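Local coordinates for protein MdcC (Pseudomonas fluorescens, PDB 5VIT) that probably serves as the acyl carrier subunit of malonate decarboxylase, holding acetyl and malonyl groups as thioesters on a phosphoribosyl-dephospho-CoA prosthetic group, at residues 1-6 and 43-48; 29-34 and 74-79; 8-13 and 66-71. All coordinates share one frame; numbering follows the deposited sequence.

Overall arrangement
All three contacts are built on one mixed sheet, in which strand 39-46 lies between strands 2-9 and 71-78, and strand 27-34 follows on the far side of 71-78. Contact 1 joins the edge strand 2-9 to 39-46, and contact 2 joins 27-34 to 71-78; their centres are about 10 Å apart. They meet where Thr46 OG1 lies 2.6 Å from Asp77 OD2, a probable hydrogen bond. Contact 3 joins the end of strand 2-9 and the loop after it to the loop before strand 71-78, its centre about 21 Å from that of contact 1 and 17 Å from that of contact 2. Ser25, the predicted prosthetic-group site, unmodified here, touches Phe78 of contact 2.

Contact 1. Residues 1-6 and 43-48; sequences METLSF and QVQTSV
With CG anti to the backbone N (chi1 -171°) and the chain bent at chi2 (95°), Gln43 swings its amide across to the neighbouring strand, where Ser5 OG donates to OE1 at 2.9 Å from above the amide plane. Ser5 keeps OG beside its own backbone N (chi1 -59°), on the same face of the sheet. Thr3 lies between two glutamines on this face: its CG2 methyl sits 3.3 Å from Gln43 NE2, while OG1 runs alongside Gln45 and receives only a weak, bent hydrogen bond from NE2 (3.4 Å). The Met1 chain runs out extended and then bends at its thioether, bringing CE against the Gln45 amide.

The backbones form an antiparallel ladder between the edge strand 2-9 and strand 39-46; the axes of 2-6 and 43-46 approach to 4.7 Å. Glu2 with Thr46 and Leu4 with Val44 are hydrogen-bonded pairs, the latter tighter, at 2.8 Å for both Leu4 N to Val44 O and Val44 N to Leu4 O. Thr3 with Gln45 and Ser5 with Gln43 are the non-hydrogen-bonded pairs.

On the other face, Phe6 CE1 reaches Val44 CG2 at 3.9 Å, and helix 52-62 covers both through Trp55. Thr46 OG1, on the same face, is bonded to Asp77 of strand 71-78. The ladder thus has two chemically distinct faces: on one, hydroxyls and amides joined by one good and one weak hydrogen bond; on the other, Leu4, Val44 and Phe6 packed against the helix, with polar Glu2 and Thr46 beyond them.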
ATOM      1  N   MET B   1     -26.460   4.270  23.419  1.00 38.60           N
ATOM      2  CA  MET B   1     -25.154   4.819  23.765  1.00 40.72           C
ATOM      3  C   MET B   1     -24.430   3.962  24.803  1.00 45.88           C
ATOM      4  O   MET B   1     -25.046   3.464  25.748  1.00 44.76           O
ATOM      5  CB  MET B   1     -25.310   6.248  24.288  1.00 34.63           C
ATOM      6  CG  MET B   1     -24.055   6.847  24.892  1.00 41.57           C
ATOM      7  SD  MET B   1     -24.284   8.504  25.583  1.00 45.28           S
ATOM      8  CE  MET B   1     -23.386   8.355  27.111  1.00 47.15           C
ATOM      9  N   GLU B   2     -23.122   3.792  24.650  1.00 41.07           N
ATOM     10  CA  GLU B   2     -22.375   3.214  25.752  1.00 42.72           C
ATOM     11  C   GLU B   2     -21.062   3.908  26.017  1.00 41.48           C
ATOM     12  O   GLU B   2     -20.592   4.729  25.225  1.00 42.53           O
ATOM     13  CB  GLU B   2     -22.148   1.707  25.544  1.00 48.71           C
ATOM     14  CG  GLU B   2     -21.900   1.236  24.137  1.00 44.95           C
ATOM     15  CD  GLU B   2     -22.117  -0.277  24.000  1.00 47.15           C
ATOM     16  OE1 GLU B   2     -23.271  -0.736  24.128  1.00 47.90           O
ATOM     17  OE2 GLU B   2     -21.133  -1.012  23.772  1.00 50.05           O
ATOM     18  N   THR B   3     -20.508   3.605  27.184  1.00 35.81           N
ATOM     19  CA  THR B   3     -19.241   4.163  27.602  1.00 40.23           C
ATOM     20  C   THR B   3     -18.286   3.002  27.784  1.00 42.66           C
ATOM     21  O   THR B   3     -18.612   1.997  28.429  1.00 41.74           O
ATOM     22  CB  THR B   3     -19.367   4.984  28.898  1.00 42.37           C
ATOM     23  OG1 THR B   3     -20.308   6.039  28.690  1.00 42.99           O
ATOM     24  CG2 THR B   3     -18.033   5.595  29.288  1.00 38.62           C
ATOM     25  N   LEU B   4     -17.114   3.140  27.179  1.00 39.08           N
ATOM     26  CA  LEU B   4     -16.155   2.057  27.097  1.00 36.88           C
ATOM     27  C   LEU B   4     -14.812   2.580  27.548  1.00 36.77           C
ATOM     28  O   LEU B   4     -14.503   3.754  27.358  1.00 37.09           O
ATOM     29  CB  LEU B   4     -16.069   1.512  25.665  1.00 32.61           C
ATOM     30  CG  LEU B   4     -17.371   1.107  24.983  1.00 37.03           C
ATOM     31  CD1 LEU B   4     -17.153   0.934  23.491  1.00 33.83           C
ATOM     32  CD2 LEU B   4     -17.887  -0.188  25.586  1.00 41.50           C
ATOM     33  N   SER B   5     -14.015   1.704  28.140  1.00 36.49           N
ATOM     34  CA  SER B   5     -12.693   2.076  28.618  1.00 39.40           C
ATOM     35  C   SER B   5     -11.664   1.135  28.055  1.00 33.70           C
ATOM     36  O   SER B   5     -11.904  -0.066  27.969  1.00 39.49           O
ATOM     37  CB  SER B   5     -12.644   2.053  30.144  1.00 38.76           C
ATOM     38  OG  SER B   5     -13.609   2.946  30.663  1.00 49.69           O
ATOM     39  N   PHE B   6     -10.521   1.677  27.666  1.00 31.89           N
ATOM     40  CA  PHE B   6      -9.458   0.856  27.110  1.00 33.93           C
ATOM     41  C   PHE B   6      -8.157   1.275  27.741  1.00 32.36           C
ATOM     42  O   PHE B   6      -8.018   2.405  28.193  1.00 33.85           O
ATOM     43  CB  PHE B   6      -9.373   0.998  25.584  1.00 34.76           C
ATOM     44  CG  PHE B   6     -10.654   0.670  24.875  1.00 33.05           C
ATOM     45  CD1 PHE B   6     -11.665   1.610  24.781  1.00 26.94           C
ATOM     46  CD2 PHE B   6     -10.849  -0.576  24.313  1.00 31.52           C
ATOM     47  CE1 PHE B   6     -12.847   1.311  24.151  1.00 33.02           C
ATOM     48  CE2 PHE B   6     -12.026  -0.879  23.666  1.00 33.61           C
ATOM     49  CZ  PHE B   6     -13.027   0.074  23.576  1.00 34.38           C
ATOM     50  N   GLN B  43     -11.039   6.567  27.053  1.00 35.59           N
ATOM     51  CA  GLN B  43     -12.462   6.519  27.332  1.00 34.47           C
ATOM     52  C   GLN B  43     -13.220   6.824  26.045  1.00 34.41           C
ATOM     53  O   GLN B  43     -12.919   7.812  25.374  1.00 35.04           O
ATOM     54  CB  GLN B  43     -12.818   7.529  28.413  1.00 37.95           C
ATOM     55  CG  GLN B  43     -14.216   7.422  28.924  1.00 45.54           C
ATOM     56  CD  GLN B  43     -14.290   6.576  30.166  1.00 55.75           C
ATOM     57  OE1 GLN B  43     -13.347   5.836  30.497  1.00 51.20           O
ATOM     58  NE2 GLN B  43     -15.396   6.705  30.893  1.00 57.60           N
ATOM     59  N   VAL B  44     -14.184   5.979  25.695  1.00 30.53           N
ATOM     60  CA  VAL B  44     -14.999   6.201  24.504  1.00 31.30           C
ATOM     61  C   VAL B  44     -16.464   6.292  24.882  1.00 37.49           C
ATOM     62  O   VAL B  44     -16.999   5.412  25.559  1.00 38.61           O
ATOM     63  CB  VAL B  44     -14.847   5.070  23.438  1.00 34.01           C
ATOM     64  CG1 VAL B  44     -15.821   5.291  22.278  1.00 31.13           C
ATOM     65  CG2 VAL B  44     -13.423   4.975  22.924  1.00 30.12           C
ATOM     66  N   GLN B  45     -17.109   7.362  24.441  1.00 32.31           N
ATOM     67  CA  GLN B  45     -18.556   7.459  24.508  1.00 31.18           C
ATOM     68  C   GLN B  45     -19.054   7.477  23.080  1.00 32.91           C
ATOM     69  O   GLN B  45     -18.638   8.333  22.283  1.00 31.55           O
ATOM     70  CB  GLN B  45     -18.988   8.708  25.258  1.00 31.30           C
ATOM     71  CG  GLN B  45     -19.834   8.418  26.449  1.00 44.33           C
ATOM     72  CD  GLN B  45     -19.950   9.609  27.376  1.00 49.80           C
ATOM     73  OE1 GLN B  45     -19.376  10.669  27.121  1.00 45.01           O
ATOM     74  NE2 GLN B  45     -20.687   9.435  28.470  1.00 50.69           N
ATOM     75  N   THR B  46     -19.914   6.523  22.738  1.00 30.15           N
ATOM     76  CA  THR B  46     -20.319   6.357  21.347  1.00 30.81           C
ATOM     77  C   THR B  46     -21.825   6.130  21.267  1.00 30.96           C
ATOM     78  O   THR B  46     -22.413   5.526  22.149  1.00 35.43           O
ATOM     79  CB  THR B  46     -19.534   5.178  20.649  1.00 33.53           C
ATOM     80  OG1 THR B  46     -19.885   5.102  19.262  1.00 33.20           O
ATOM     81  CG2 THR B  46     -19.845   3.834  21.314  1.00 33.22           C
ATOM     82  N   SER B  47     -22.437   6.644  20.212  1.00 32.30           N
ATOM     83  CA  SER B  47     -23.856   6.444  19.956  1.00 33.51           C
ATOM     84  C   SER B  47     -24.189   5.032  19.474  1.00 38.26           C
ATOM     85  O   SER B  47     -25.339   4.604  19.539  1.00 39.25           O
ATOM     86  CB  SER B  47     -24.331   7.447  18.910  1.00 33.35           C
ATOM     87  OG  SER B  47     -23.513   7.376  17.754  1.00 35.24           O
ATOM     88  N   VAL B  48     -23.180   4.338  18.953  1.00 36.85           N
ATOM     89  CA  VAL B  48     -23.345   3.002  18.392  1.00 36.79           C
ATOM     90  C   VAL B  48     -23.198   1.901  19.453  1.00 43.58           C
ATOM     91  O   VAL B  48     -22.112   1.701  20.012  1.00 43.64           O
ATOM     92  CB  VAL B  48     -22.319   2.741  17.293  1.00 40.03           C
ATOM     93  CG1 VAL B  48     -22.655   1.437  16.559  1.00 40.37           C
ATOM     94  CG2 VAL B  48     -22.256   3.917  16.329  1.00 36.29           C
TER

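Contact 2. Residues 29-34 and 74-79; sequences EVLLEP and DIHDFG
The imidazole of His76 meets the Glu29 carboxylate at its edge, with Glu29 CD in the ring plane and OE1 tilted 17° from it. ND1 donates to OE1 at 2.6 Å, using the anti lone pair of that oxygen, and the carboxylate and ring planes stand 50° apart. Leu31 CD2 approaches the ring obliquely, 4.4 Å from ND1. The Glu29 side chain starts between its backbone N and carbonyl carbon (chi1 72°), then runs extended beside His76, CG passing 3.8 Å from His76 CB. An alanine at Glu29 is likely to leave His76 ND1 without its acceptor and the imidazole less fixed in rotation.

This pair decorates an antiparallel ladder between strands 27-34 and 71-78 in the middle of the mixed sheet. Glu29 with His76 and Leu31 with Asp74 are its hydrogen-bonded pairs; Leu31 N to Asp74 O is nearly straight at 2.8 Å. Between them the non-hydrogen-bonded pair Val30 and Ile75 sends its side chains to the opposite face, where Val30 CG2 rests 3.8 Å from Ile75 CG1 and Ile75 packs on Trp55 and Phe59 of helix 52-62. Beyond the ladder, Asp77 OD2 accepts from Gly79 N at 2.8 Å in an Asx turn.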
ATOM      1  N   GLU B  29     -15.198  13.767  18.307  1.00 26.39           N
ATOM      2  CA  GLU B  29     -14.099  14.603  18.783  1.00 28.02           C
ATOM      3  C   GLU B  29     -13.166  13.757  19.632  1.00 27.91           C
ATOM      4  O   GLU B  29     -13.589  12.775  20.226  1.00 28.71           O
ATOM      5  CB  GLU B  29     -14.597  15.804  19.593  1.00 27.56           C
ATOM      6  CG  GLU B  29     -15.150  15.431  20.974  1.00 27.95           C
ATOM      7  CD  GLU B  29     -15.682  16.639  21.752  1.00 33.05           C
ATOM      8  OE1 GLU B  29     -16.196  16.442  22.880  1.00 31.08           O
ATOM      9  OE2 GLU B  29     -15.585  17.783  21.241  1.00 27.17           O
ATOM     10  N   VAL B  30     -11.896  14.137  19.687  1.00 26.39           N
ATOM     11  CA  VAL B  30     -10.935  13.415  20.492  1.00 30.75           C
ATOM     12  C   VAL B  30     -10.133  14.417  21.325  1.00 32.01           C
ATOM     13  O   VAL B  30      -9.544  15.357  20.785  1.00 30.14           O
ATOM     14  CB  VAL B  30      -9.987  12.541  19.615  1.00 28.05           C
ATOM     15  CG1 VAL B  30      -8.968  11.839  20.477  1.00 27.80           C
ATOM     16  CG2 VAL B  30     -10.786  11.500  18.824  1.00 29.96           C
ATOM     17  N   LEU B  31     -10.147  14.230  22.641  1.00 28.02           N
ATOM     18  CA  LEU B  31      -9.329  15.032  23.549  1.00 31.88           C
ATOM     19  C   LEU B  31      -8.081  14.232  23.878  1.00 31.95           C
ATOM     20  O   LEU B  31      -8.180  13.055  24.220  1.00 37.21           O
ATOM     21  CB  LEU B  31     -10.081  15.366  24.843  1.00 32.63           C
ATOM     22  CG  LEU B  31     -11.282  16.315  24.962  1.00 33.62           C
ATOM     23  CD1 LEU B  31     -10.825  17.755  24.928  1.00 35.18           C
ATOM     24  CD2 LEU B  31     -12.369  16.047  23.928  1.00 30.62           C
ATOM     25  N   LEU B  32      -6.911  14.842  23.769  1.00 34.18           N
ATOM     26  CA  LEU B  32      -5.678  14.141  24.100  1.00 38.09           C
ATOM     27  C   LEU B  32      -4.844  14.977  25.063  1.00 37.44           C
ATOM     28  O   LEU B  32      -4.478  16.104  24.741  1.00 35.92           O
ATOM     29  CB  LEU B  32      -4.867  13.814  22.834  1.00 34.89           C
ATOM     30  CG  LEU B  32      -5.592  13.082  21.703  1.00 34.31           C
ATOM     31  CD1 LEU B  32      -6.195  14.067  20.673  1.00 30.94           C
ATOM     32  CD2 LEU B  32      -4.652  12.099  21.044  1.00 25.75           C
ATOM     33  N   GLU B  33      -4.559  14.412  26.239  1.00 38.26           N
ATOM     34  CA  GLU B  33      -3.821  15.100  27.308  1.00 42.60           C
ATOM     35  C   GLU B  33      -2.725  14.197  27.882  1.00 43.65           C
ATOM     36  O   GLU B  33      -2.831  12.970  27.815  1.00 38.72           O
ATOM     37  CB  GLU B  33      -4.759  15.530  28.444  1.00 39.62           C
ATOM     38  CG  GLU B  33      -5.953  16.395  28.037  1.00 46.34           C
ATOM     39  CD  GLU B  33      -6.923  16.649  29.206  1.00 45.05           C
ATOM     40  OE1 GLU B  33      -6.569  17.429  30.111  1.00 45.86           O
ATOM     41  OE2 GLU B  33      -8.027  16.054  29.226  1.00 47.36           O
ATOM     42  N   PRO B  34      -1.675  14.799  28.461  1.00 44.80           N
ATOM     43  CA  PRO B  34      -0.598  13.953  28.988  1.00 45.43           C
ATOM     44  C   PRO B  34      -1.105  12.947  30.017  1.00 39.28           C
ATOM     45  O   PRO B  34      -1.975  13.271  30.818  1.00 40.88           O
ATOM     46  CB  PRO B  34       0.380  14.960  29.617  1.00 46.40           C
ATOM     47  CG  PRO B  34      -0.325  16.274  29.635  1.00 45.91           C
ATOM     48  CD  PRO B  34      -1.355  16.236  28.558  1.00 40.89           C
ATOM     49  N   ASP B  74      -9.858  11.067  25.601  1.00 30.56           N
ATOM     50  CA  ASP B  74     -11.299  11.057  25.763  1.00 32.77           C
ATOM     51  C   ASP B  74     -11.962  11.226  24.391  1.00 34.34           C
ATOM     52  O   ASP B  74     -11.691  12.185  23.656  1.00 30.37           O
ATOM     53  CB  ASP B  74     -11.727  12.155  26.730  1.00 37.52           C
ATOM     54  CG  ASP B  74     -13.009  11.824  27.459  1.00 45.49           C
ATOM     55  OD1 ASP B  74     -13.746  10.910  27.008  1.00 50.26           O
ATOM     56  OD2 ASP B  74     -13.289  12.498  28.474  1.00 49.55           O
ATOM     57  N   ILE B  75     -12.815  10.273  24.047  1.00 33.42           N
ATOM     58  CA  ILE B  75     -13.451  10.261  22.743  1.00 33.01           C
ATOM     59  C   ILE B  75     -14.956  10.407  22.893  1.00 32.02           C
ATOM     60  O   ILE B  75     -15.564   9.742  23.735  1.00 31.35           O
ATOM     61  CB  ILE B  75     -13.120   8.965  21.978  1.00 30.70           C
ATOM     62  CG1 ILE B  75     -11.649   8.955  21.569  1.00 28.05           C
ATOM     63  CG2 ILE B  75     -14.027   8.804  20.768  1.00 27.70           C
ATOM     64  CD1 ILE B  75     -11.195   7.648  21.002  1.00 27.16           C
ATOM     65  N   HIS B  76     -15.545  11.297  22.093  1.00 27.27           N
ATOM     66  CA  HIS B  76     -16.998  11.424  22.016  1.00 25.02           C
ATOM     67  C   HIS B  76     -17.389  11.203  20.580  1.00 27.35           C
ATOM     68  O   HIS B  76     -17.168  12.069  19.726  1.00 28.75           O
ATOM     69  CB  HIS B  76     -17.478  12.798  22.521  1.00 31.60           C
ATOM     70  CG  HIS B  76     -17.055  13.104  23.927  1.00 34.96           C
ATOM     71  ND1 HIS B  76     -16.334  14.232  24.261  1.00 34.10           N
ATOM     72  CD2 HIS B  76     -17.248  12.423  25.086  1.00 35.31           C
ATOM     73  CE1 HIS B  76     -16.101  14.235  25.562  1.00 36.10           C
ATOM     74  NE2 HIS B  76     -16.637  13.144  26.084  1.00 38.55           N
ATOM     75  N   ASP B  77     -17.953  10.029  20.317  1.00 29.34           N
ATOM     76  CA  ASP B  77     -18.287   9.609  18.969  1.00 29.04           C
ATOM     77  C   ASP B  77     -19.789   9.545  18.685  1.00 28.53           C
ATOM     78  O   ASP B  77     -20.560   8.948  19.438  1.00 28.48           O
ATOM     79  CB  ASP B  77     -17.678   8.235  18.675  1.00 27.65           C
ATOM     80  CG  ASP B  77     -18.233   7.634  17.409  1.00 29.58           C
ATOM     81  OD1 ASP B  77     -17.752   8.022  16.335  1.00 28.11           O
ATOM     82  OD2 ASP B  77     -19.169   6.805  17.474  1.00 33.87           O
ATOM     83  N   PHE B  78     -20.181  10.146  17.567  1.00 29.23           N
ATOM     84  CA  PHE B  78     -21.563  10.129  17.088  1.00 30.17           C
ATOM     85  C   PHE B  78     -21.611   9.311  15.783  1.00 30.21           C
ATOM     86  O   PHE B  78     -22.051   9.794  14.736  1.00 27.87           O
ATOM     87  CB  PHE B  78     -22.063  11.577  16.881  1.00 27.31           C
ATOM     88  CG  PHE B  78     -23.557  11.723  16.709  1.00 30.84           C
ATOM     89  CD1 PHE B  78     -24.406  10.617  16.671  1.00 28.26           C
ATOM     90  CD2 PHE B  78     -24.116  12.997  16.577  1.00 33.23           C
ATOM     91  CE1 PHE B  78     -25.778  10.772  16.509  1.00 30.88           C
ATOM     92  CE2 PHE B  78     -25.489  13.164  16.402  1.00 29.90           C
ATOM     93  CZ  PHE B  78     -26.323  12.048  16.374  1.00 35.19           C
ATOM     94  N   GLY B  79     -21.123   8.079  15.842  1.00 30.50           N
ATOM     95  CA  GLY B  79     -21.265   7.161  14.716  1.00 34.26           C
ATOM     96  C   GLY B  79     -20.323   7.328  13.533  1.00 30.13           C
ATOM     97  O   GLY B  79     -20.684   7.034  12.394  1.00 31.75           O
TER

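Contact 3. Residues 8-13 and 66-71; sequences FPAGQP and QTPPAL
Two loops meet at the end of the mixed sheet: residues 10-13, leaving the edge strand 2-9, and the proline-bearing segment 66-70 that leads from helix 52-62 into strand 71-78. Their backbones come together in an isolated bridge between Pro13 and Ala70 rather than a continuous ladder. Gly11 N donates to Pro68 O at 3.0 Å. Ala70 N donates to Gln12 O at 2.9 Å. A CA-H...O contact from Pro13 CA to Ala70 O, 3.3 Å, completes the bridge.

Small methyls do most of the side-chain packing. Ala10 CB packs against the other loop, 3.5 Å from Pro68 O and 4.1 Å from Ala70 CB, and comes near Pro68 CG. Pro68 also packs on Leu40 of strand 39-46 and on Phe93 of helix 82-96, joining the loop to both of these elements.

The surroundings include another protein of the assembly: Pro9 and Thr67 each pack against a basic side chain of its chain, and Thr67 OG1 is hydrogen-bonded to its backbone. Within the contact Thr67 instead uses its methyl. Because CG2 takes the place opposite the backbone N while OG1 stays beside it (chi1 -47°), CG2 rests against the Ala10-Gly11 peptide, 3.3 Å from both Ala10 C and Gly11 N.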
ATOM      1  N   PHE B   8      -3.703   0.621  27.308  1.00 39.86           N
ATOM      2  CA  PHE B   8      -2.651   0.072  26.483  1.00 39.31           C
ATOM      3  C   PHE B   8      -1.321   0.431  27.068  1.00 43.30           C
ATOM      4  O   PHE B   8      -1.208   1.445  27.758  1.00 41.24           O
ATOM      5  CB  PHE B   8      -2.764   0.581  25.039  1.00 37.74           C
ATOM      6  CG  PHE B   8      -3.975   0.074  24.333  1.00 41.67           C
ATOM      7  CD1 PHE B   8      -5.132   0.835  24.282  1.00 33.85           C
ATOM      8  CD2 PHE B   8      -3.974  -1.190  23.761  1.00 36.59           C
ATOM      9  CE1 PHE B   8      -6.252   0.351  23.659  1.00 36.88           C
ATOM     10  CE2 PHE B   8      -5.097  -1.675  23.130  1.00 33.59           C
ATOM     11  CZ  PHE B   8      -6.236  -0.907  23.084  1.00 36.88           C
ATOM     12  N   PRO B   9      -0.307  -0.411  26.804  1.00 43.36           N
ATOM     13  CA  PRO B   9       1.066  -0.093  27.202  1.00 44.98           C
ATOM     14  C   PRO B   9       1.557   1.124  26.440  1.00 42.71           C
ATOM     15  O   PRO B   9       1.360   1.207  25.226  1.00 43.72           O
ATOM     16  CB  PRO B   9       1.849  -1.356  26.820  1.00 43.44           C
ATOM     17  CG  PRO B   9       1.026  -1.989  25.736  1.00 45.29           C
ATOM     18  CD  PRO B   9      -0.400  -1.715  26.126  1.00 33.85           C
ATOM     19  N   ALA B  10       2.177   2.064  27.143  1.00 40.14           N
ATOM     20  CA  ALA B  10       2.678   3.274  26.498  1.00 41.56           C
ATOM     21  C   ALA B  10       4.048   3.662  27.054  1.00 38.76           C
ATOM     22  O   ALA B  10       4.568   3.014  27.951  1.00 42.84           O
ATOM     23  CB  ALA B  10       1.685   4.414  26.667  1.00 41.25           C
ATOM     24  N   GLY B  11       4.634   4.711  26.500  1.00 43.46           N
ATOM     25  CA  GLY B  11       5.947   5.157  26.917  1.00 41.19           C
ATOM     26  C   GLY B  11       5.840   6.295  27.908  1.00 42.68           C
ATOM     27  O   GLY B  11       5.067   6.225  28.867  1.00 42.65           O
ATOM     28  N   GLN B  12       6.622   7.342  27.668  1.00 38.35           N
ATOM     29  CA  GLN B  12       6.663   8.507  28.541  1.00 42.04           C
ATOM     30  C   GLN B  12       5.460   9.404  28.254  1.00 46.70           C
ATOM     31  O   GLN B  12       4.916   9.380  27.149  1.00 44.08           O
ATOM     32  CB  GLN B  12       7.985   9.260  28.337  1.00 40.05           C
ATOM     33  CG  GLN B  12       8.844   9.422  29.590  1.00 44.86           C
ATOM     34  CD  GLN B  12       8.936   8.165  30.454  1.00 45.35           C
ATOM     35  OE1 GLN B  12       8.125   7.956  31.358  1.00 48.77           O
ATOM     36  NE2 GLN B  12       9.935   7.339  30.193  1.00 46.43           N
ATOM     37  N   PRO B  13       5.017  10.188  29.247  1.00 49.56           N
ATOM     38  CA  PRO B  13       3.867  11.052  28.953  1.00 45.52           C
ATOM     39  C   PRO B  13       4.117  11.997  27.783  1.00 52.43           C
ATOM     40  O   PRO B  13       5.176  12.638  27.712  1.00 45.10           O
ATOM     41  CB  PRO B  13       3.672  11.843  30.254  1.00 44.81           C
ATOM     42  CG  PRO B  13       4.894  11.575  31.079  1.00 49.63           C
ATOM     43  CD  PRO B  13       5.398  10.240  30.668  1.00 46.72           C
ATOM     44  N   GLN B  66       4.163  -0.267  18.086  1.00 45.01           N
ATOM     45  CA  GLN B  66       4.604   1.113  18.209  1.00 48.49           C
ATOM     46  C   GLN B  66       4.025   1.736  19.451  1.00 51.36           C
ATOM     47  O   GLN B  66       2.827   2.031  19.521  1.00 55.55           O
ATOM     48  CB  GLN B  66       4.230   1.925  16.977  1.00 47.66           C
ATOM     49  CG  GLN B  66       2.914   1.555  16.379  1.00 47.77           C
ATOM     50  CD  GLN B  66       2.806   2.018  14.935  1.00 57.17           C
ATOM     51  OE1 GLN B  66       2.759   3.219  14.654  1.00 54.79           O
ATOM     52  NE2 GLN B  66       2.788   1.063  14.008  1.00 54.32           N
ATOM     53  N   THR B  67       4.904   1.929  20.426  1.00 42.48           N
ATOM     54  CA  THR B  67       4.536   2.449  21.729  1.00 46.71           C
ATOM     55  C   THR B  67       4.193   3.935  21.610  1.00 41.63           C
ATOM     56  O   THR B  67       5.065   4.763  21.358  1.00 38.53           O
ATOM     57  CB  THR B  67       5.689   2.234  22.758  1.00 44.69           C
ATOM     58  OG1 THR B  67       6.174   0.884  22.673  1.00 43.89           O
ATOM     59  CG2 THR B  67       5.205   2.482  24.158  1.00 39.95           C
ATOM     60  N   PRO B  68       2.906   4.268  21.769  1.00 38.72           N
ATOM     61  CA  PRO B  68       2.484   5.669  21.739  1.00 43.92           C
ATOM     62  C   PRO B  68       2.949   6.393  23.001  1.00 43.00           C
ATOM     63  O   PRO B  68       3.396   5.745  23.947  1.00 39.54           O
ATOM     64  CB  PRO B  68       0.959   5.568  21.686  1.00 38.39           C
ATOM     65  CG  PRO B  68       0.661   4.321  22.448  1.00 39.27           C
ATOM     66  CD  PRO B  68       1.794   3.368  22.132  1.00 39.50           C
ATOM     67  N   PRO B  69       2.863   7.725  23.011  1.00 44.58           N
ATOM     68  CA  PRO B  69       3.110   8.440  24.261  1.00 42.61           C
ATOM     69  C   PRO B  69       2.028   8.102  25.280  1.00 41.65           C
ATOM     70  O   PRO B  69       0.909   7.752  24.892  1.00 46.81           O
ATOM     71  CB  PRO B  69       3.054   9.910  23.839  1.00 44.75           C
ATOM     72  CG  PRO B  69       2.218   9.911  22.594  1.00 39.34           C
ATOM     73  CD  PRO B  69       2.598   8.648  21.892  1.00 45.21           C
ATOM     74  N   ALA B  70       2.363   8.166  26.561  1.00 40.09           N
ATOM     75  CA  ALA B  70       1.376   7.948  27.603  1.00 45.04           C
ATOM     76  C   ALA B  70       0.436   9.147  27.617  1.00 41.65           C
ATOM     77  O   ALA B  70       0.847  10.276  27.881  1.00 42.24           O
ATOM     78  CB  ALA B  70       2.044   7.748  28.967  1.00 42.78           C
ATOM     79  N   LEU B  71      -0.826   8.896  27.301  1.00 43.88           N
ATOM     80  CA  LEU B  71      -1.802   9.963  27.169  1.00 35.72           C
ATOM     81  C   LEU B  71      -3.089   9.594  27.865  1.00 36.28           C
ATOM     82  O   LEU B  71      -3.333   8.426  28.179  1.00 35.52           O
ATOM     83  CB  LEU B  71      -2.088  10.266  25.696  1.00 38.08           C
ATOM     84  CG  LEU B  71      -0.969  10.813  24.813  1.00 41.16           C
ATOM     85  CD1 LEU B  71      -1.451  10.918  23.391  1.00 38.01           C
ATOM     86  CD2 LEU B  71      -0.512  12.170  25.309  1.00 44.98           C
TER